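Local coordinates for protein beta-lactamase (Serratia marcescens, PDB 5GWA) that probably hydrolyses the amide bond of beta-lactam antibiotics as a class A extended-spectrum serine beta-lactamase, and is bound here to the inhibitor avibactam, at residues A[72-76]-A[77-81]; A[96-100]-A[101-105]. All coordinates share one frame; numbering follows the deposited sequence.

Contact 1 of 2, residues A[72-76]-A[77-81]; sequences LFVKK and SDLQP. With SO4 (sulfate ion), chain D.
Two successive backbone bonds, from D78 N to K75 O and from L79 N to K76 O, wind the chain into a short 3-10 segment where strand 71-74 of the helical domain ends. The side chain of D78 folds back over this segment. Its CG lies beside its own backbone N (chi1 -73°), which carries OD2 to K75 N at 2.9 Å, a bent bond (143°) made on the anti side, well out of the carboxylate plane. OD1 of the same carboxylate has a long, weak ion pair with R121. On the inner side, V74 CG1 presses against L79, its nearest atom being CG at 3.8 Å, and the two side chains cross at about a right angle; V74 packs on I103 and I118, L79 on L87 and N114. K76 leaves the turn the other way, its chain bent at chi2 (108°), to a salt bridge with E261 of the second subunit. A sulfate, probably from the crystallisation liquor, is also held by K88 of the same chain and by G198 N of the second subunit, and K76 NZ donates to it across a short 2.5 Å to sulfate O4.

Contact 2 of 2, residues A[96-100]-A[101-105]; sequences LELSF and SEIIK. With NA (sodium ion), chain I; NA (sodium ion), chain O.
S99 caps the helix that starts directly after it: its OG takes the N-H of E102 at 2.9 Å in a fairly straight bond (160°). A chi1 of 63° sets OG between its own backbone N and carbonyl carbon, where it can accept that N-H. S99 O accepts I103 N at 3.0 Å, and F100 O receives I104 N at 2.8 Å, so the helical bonding pattern begins at the last strand residue. Strand 96-99 and helix 101-105 meet at 73°, a sharp bend that brings side chains from before and after it together.

The packed side is apolar. L98 CB touches I103 CG1 at 3.9 Å, and I103 CD1 reaches back over the carbonyl oxygens of L98 and S99. The F100 ring packs on L61 and L72 and meets the F122 ring with the planes steeply inclined, while I104 CG1 lies over F100 O at 3.1 Å and its side chain packs on helix 49-63.

The other side is polar and partly exposed. The extended side chain of E102 crosses that of L98 at a slant, CD2 of L98 lying 3.6 Å from OE1 of E102. E102 OE1 binds a sodium ion at 2.7 Å, with a water as a further ligand. The other carboxylate oxygen, OE2, is hydrogen-bonded to the hydroxyl of Y91. The carboxylate is thus held through both oxygens, and the nearby cation would be expected to favour its charged form. A second sodium is bound by E97 O. The whole is a classic strand-to-helix junction with a serine N-cap, here bordered by a sodium site.

Contact 1 closes before contact 2 opens along the chain, and their centres lie 12 Å apart on the same side of the chain's centre. They are joined by the antiparallel pair of strands 71-74 and 96-99: V74 N probably bonds to L96 O, and L72 O probably receives L98 N. L72 CD2 also packs on F100 CZ, so the antiparallel strand pair is backed by helix 100-109. Contact 1 continues from one strand toward helix 86-90 and the second subunit, whereas contact 2 leads from the other strand into helix 100-109, whose F100 and I104 pack on helix 49-63. Together they place a two-stranded sheet at the edge of the helical domain, away from the five-stranded sheet.

Contact 1 of 2, residues A[72-76]-A[77-81]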
# COMPACT_ATOMS: atom_id res chain seq x y z
N LEU A 72 22.50 -2.76 -0.86
CA LEU A 72 22.02 -3.34 0.37
C LEU A 72 21.40 -4.70 0.16
O LEU A 72 20.75 -4.93 -0.86
CB LEU A 72 20.99 -2.41 1.02
CG LEU A 72 21.43 -0.99 1.34
CD1 LEU A 72 20.30 -0.17 1.92
CD2 LEU A 72 22.57 -1.03 2.33
N PHE A 73 21.54 -5.59 1.15
CA PHE A 73 20.74 -6.81 1.11
C PHE A 73 19.38 -6.54 1.73
O PHE A 73 19.28 -6.17 2.88
CB PHE A 73 21.43 -7.97 1.86
CG PHE A 73 20.78 -9.31 1.61
CD1 PHE A 73 21.06 -10.01 0.48
CD2 PHE A 73 19.81 -9.79 2.48
CE1 PHE A 73 20.44 -11.23 0.22
CE2 PHE A 73 19.17 -11.00 2.21
CZ PHE A 73 19.50 -11.70 1.10
N VAL A 74 18.34 -6.61 0.90
CA VAL A 74 16.99 -6.35 1.35
C VAL A 74 16.32 -7.67 1.69
O VAL A 74 16.08 -8.51 0.82
CB VAL A 74 16.21 -5.59 0.24
CG1 VAL A 74 14.75 -5.37 0.64
CG2 VAL A 74 16.92 -4.26 -0.03
N LYS A 75 16.17 -7.88 2.99
CA LYS A 75 15.51 -9.09 3.51
C LYS A 75 14.05 -9.11 3.13
O LYS A 75 13.44 -8.08 3.00
CB LYS A 75 15.60 -9.14 5.04
CG LYS A 75 16.99 -9.44 5.55
CD LYS A 75 16.98 -9.74 7.05
CE LYS A 75 16.88 -8.49 7.89
NZ LYS A 75 17.32 -8.77 9.29
N LYS A 76 13.44 -10.29 3.09
CA LYS A 76 12.00 -10.37 2.88
C LYS A 76 11.26 -9.57 3.98
O LYS A 76 10.29 -8.88 3.70
CB LYS A 76 11.57 -11.82 2.84
CG LYS A 76 10.09 -12.05 2.93
CD LYS A 76 9.54 -12.50 1.59
CE LYS A 76 8.16 -13.09 1.79
NZ LYS A 76 7.43 -12.35 2.88
N SER A 77 11.75 -9.61 5.20
CA SER A 77 11.09 -8.91 6.29
C SER A 77 11.24 -7.39 6.21
O SER A 77 10.49 -6.69 6.87
CB SER A 77 11.58 -9.42 7.64
OG SER A 77 12.94 -9.10 7.82
N ASP A 78 12.16 -6.90 5.37
CA ASP A 78 12.33 -5.46 5.09
C ASP A 78 11.23 -5.02 4.12
O ASP A 78 11.03 -3.81 3.95
CB ASP A 78 13.67 -5.13 4.40
CG ASP A 78 14.88 -5.23 5.31
OD1 ASP A 78 14.74 -4.88 6.50
OD2 ASP A 78 15.95 -5.71 4.83
N LEU A 79 10.65 -5.97 3.37
CA LEU A 79 9.53 -5.68 2.46
C LEU A 79 8.22 -6.13 3.06
O LEU A 79 7.72 -7.20 2.72
CB LEU A 79 9.76 -6.32 1.10
CG LEU A 79 11.01 -5.86 0.38
CD1 LEU A 79 11.30 -6.62 -0.93
CD2 LEU A 79 10.90 -4.36 0.07
N GLN A 80 7.70 -5.34 3.98
CA GLN A 80 6.45 -5.67 4.68
C GLN A 80 5.27 -5.54 3.73
O GLN A 80 5.25 -4.65 2.89
CB GLN A 80 6.25 -4.74 5.88
CG GLN A 80 7.38 -4.82 6.90
CD GLN A 80 7.13 -3.93 8.10
OE1 GLN A 80 6.65 -2.79 7.98
NE2 GLN A 80 7.45 -4.44 9.29
N PRO A 81 4.24 -6.39 3.90
CA PRO A 81 3.07 -6.42 3.01
C PRO A 81 1.97 -5.35 3.16
O PRO A 81 1.35 -4.99 2.15
CB PRO A 81 2.46 -7.80 3.27
CG PRO A 81 2.90 -8.13 4.67
CD PRO A 81 4.30 -7.60 4.74
S SO4 D . 4.39 -11.75 1.61
O1 SO4 D . 4.02 -13.09 2.14
O2 SO4 D . 3.40 -11.34 0.62
O3 SO4 D . 4.41 -10.84 2.78
O4 SO4 D . 5.77 -11.77 1.04

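Contact 2 of 2, residues A[96-100]-A[101-105]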
# COMPACT_ATOMS: atom_id res chain seq x y z
N LEU A 96 17.26 -10.05 -1.60
CA LEU A 96 18.06 -9.73 -2.75
C LEU A 96 18.84 -8.44 -2.55
O LEU A 96 18.50 -7.63 -1.70
CB LEU A 96 17.23 -9.67 -4.02
CG LEU A 96 16.44 -8.40 -4.31
CD1 LEU A 96 15.95 -8.43 -5.76
CD2 LEU A 96 15.32 -8.15 -3.33
N GLU A 97 19.90 -8.28 -3.35
CA GLU A 97 20.75 -7.11 -3.31
C GLU A 97 20.13 -6.03 -4.18
O GLU A 97 19.90 -6.30 -5.36
CB GLU A 97 22.12 -7.47 -3.87
CG GLU A 97 22.76 -8.67 -3.17
CD GLU A 97 23.83 -9.35 -3.99
OE1 GLU A 97 24.02 -9.04 -5.20
OE2 GLU A 97 24.57 -10.16 -3.41
N LEU A 98 19.93 -4.84 -3.63
CA LEU A 98 19.42 -3.68 -4.40
C LEU A 98 20.34 -2.48 -4.16
O LEU A 98 20.67 -2.16 -3.05
CB LEU A 98 17.99 -3.33 -3.99
CG LEU A 98 16.93 -4.37 -4.33
CD1 LEU A 98 15.58 -3.93 -3.77
CD2 LEU A 98 16.81 -4.65 -5.79
N SER A 99 20.61 -1.72 -5.20
CA SER A 99 21.46 -0.55 -5.05
C SER A 99 20.78 0.54 -4.26
O SER A 99 19.55 0.69 -4.30
CB SER A 99 21.90 0.02 -6.41
OG SER A 99 20.78 0.49 -7.19
N PHE A 100 21.58 1.41 -3.65
CA PHE A 100 21.05 2.61 -3.04
C PHE A 100 20.27 3.38 -4.11
O PHE A 100 19.24 3.97 -3.82
CB PHE A 100 22.16 3.50 -2.51
CG PHE A 100 22.87 2.92 -1.35
CD1 PHE A 100 22.34 3.00 -0.07
CD2 PHE A 100 24.14 2.34 -1.51
CE1 PHE A 100 23.00 2.45 1.01
CE2 PHE A 100 24.80 1.82 -0.43
CZ PHE A 100 24.24 1.87 0.83
N SER A 101 20.84 3.49 -5.32
CA SER A 101 20.14 4.19 -6.42
C SER A 101 18.71 3.68 -6.64
O SER A 101 17.75 4.47 -6.64
CB SER A 101 20.92 4.02 -7.72
OG SER A 101 20.21 4.58 -8.81
N GLU A 102 18.56 2.38 -6.78
CA GLU A 102 17.26 1.80 -7.07
C GLU A 102 16.34 2.07 -5.88
O GLU A 102 15.11 2.31 -6.05
CB GLU A 102 17.37 0.28 -7.27
CG GLU A 102 16.01 -0.33 -7.59
CD GLU A 102 16.01 -1.76 -8.13
OE1 GLU A 102 17.08 -2.30 -8.49
OE2 GLU A 102 14.91 -2.30 -8.39
N ILE A 103 16.84 1.88 -4.68
CA ILE A 103 15.99 2.04 -3.49
C ILE A 103 15.55 3.50 -3.36
O ILE A 103 14.36 3.77 -3.11
CB ILE A 103 16.69 1.57 -2.19
CG1 ILE A 103 16.94 0.05 -2.26
CG2 ILE A 103 15.85 1.93 -0.95
CD1 ILE A 103 17.94 -0.45 -1.24
N ILE A 104 16.48 4.44 -3.54
CA ILE A 104 16.11 5.85 -3.45
C ILE A 104 15.10 6.27 -4.53
O ILE A 104 14.14 6.99 -4.23
CB ILE A 104 17.34 6.76 -3.54
CG1 ILE A 104 18.24 6.51 -2.37
CG2 ILE A 104 16.90 8.21 -3.64
CD1 ILE A 104 19.66 7.05 -2.54
N LYS A 105 15.26 5.77 -5.77
CA LYS A 105 14.35 6.12 -6.85
C LYS A 105 12.96 5.61 -6.52
O LYS A 105 11.98 6.33 -6.65
CB LYS A 105 14.78 5.53 -8.19
CG LYS A 105 15.98 6.21 -8.78
CD LYS A 105 16.24 5.62 -10.16
CE LYS A 105 17.53 6.15 -10.77
NZ LYS A 105 17.66 5.61 -12.14
NA NA I . 19.72 -2.60 -7.87
NA NA O . 20.08 -5.38 -7.99
O HOH W 1 21.65 -2.00 -9.66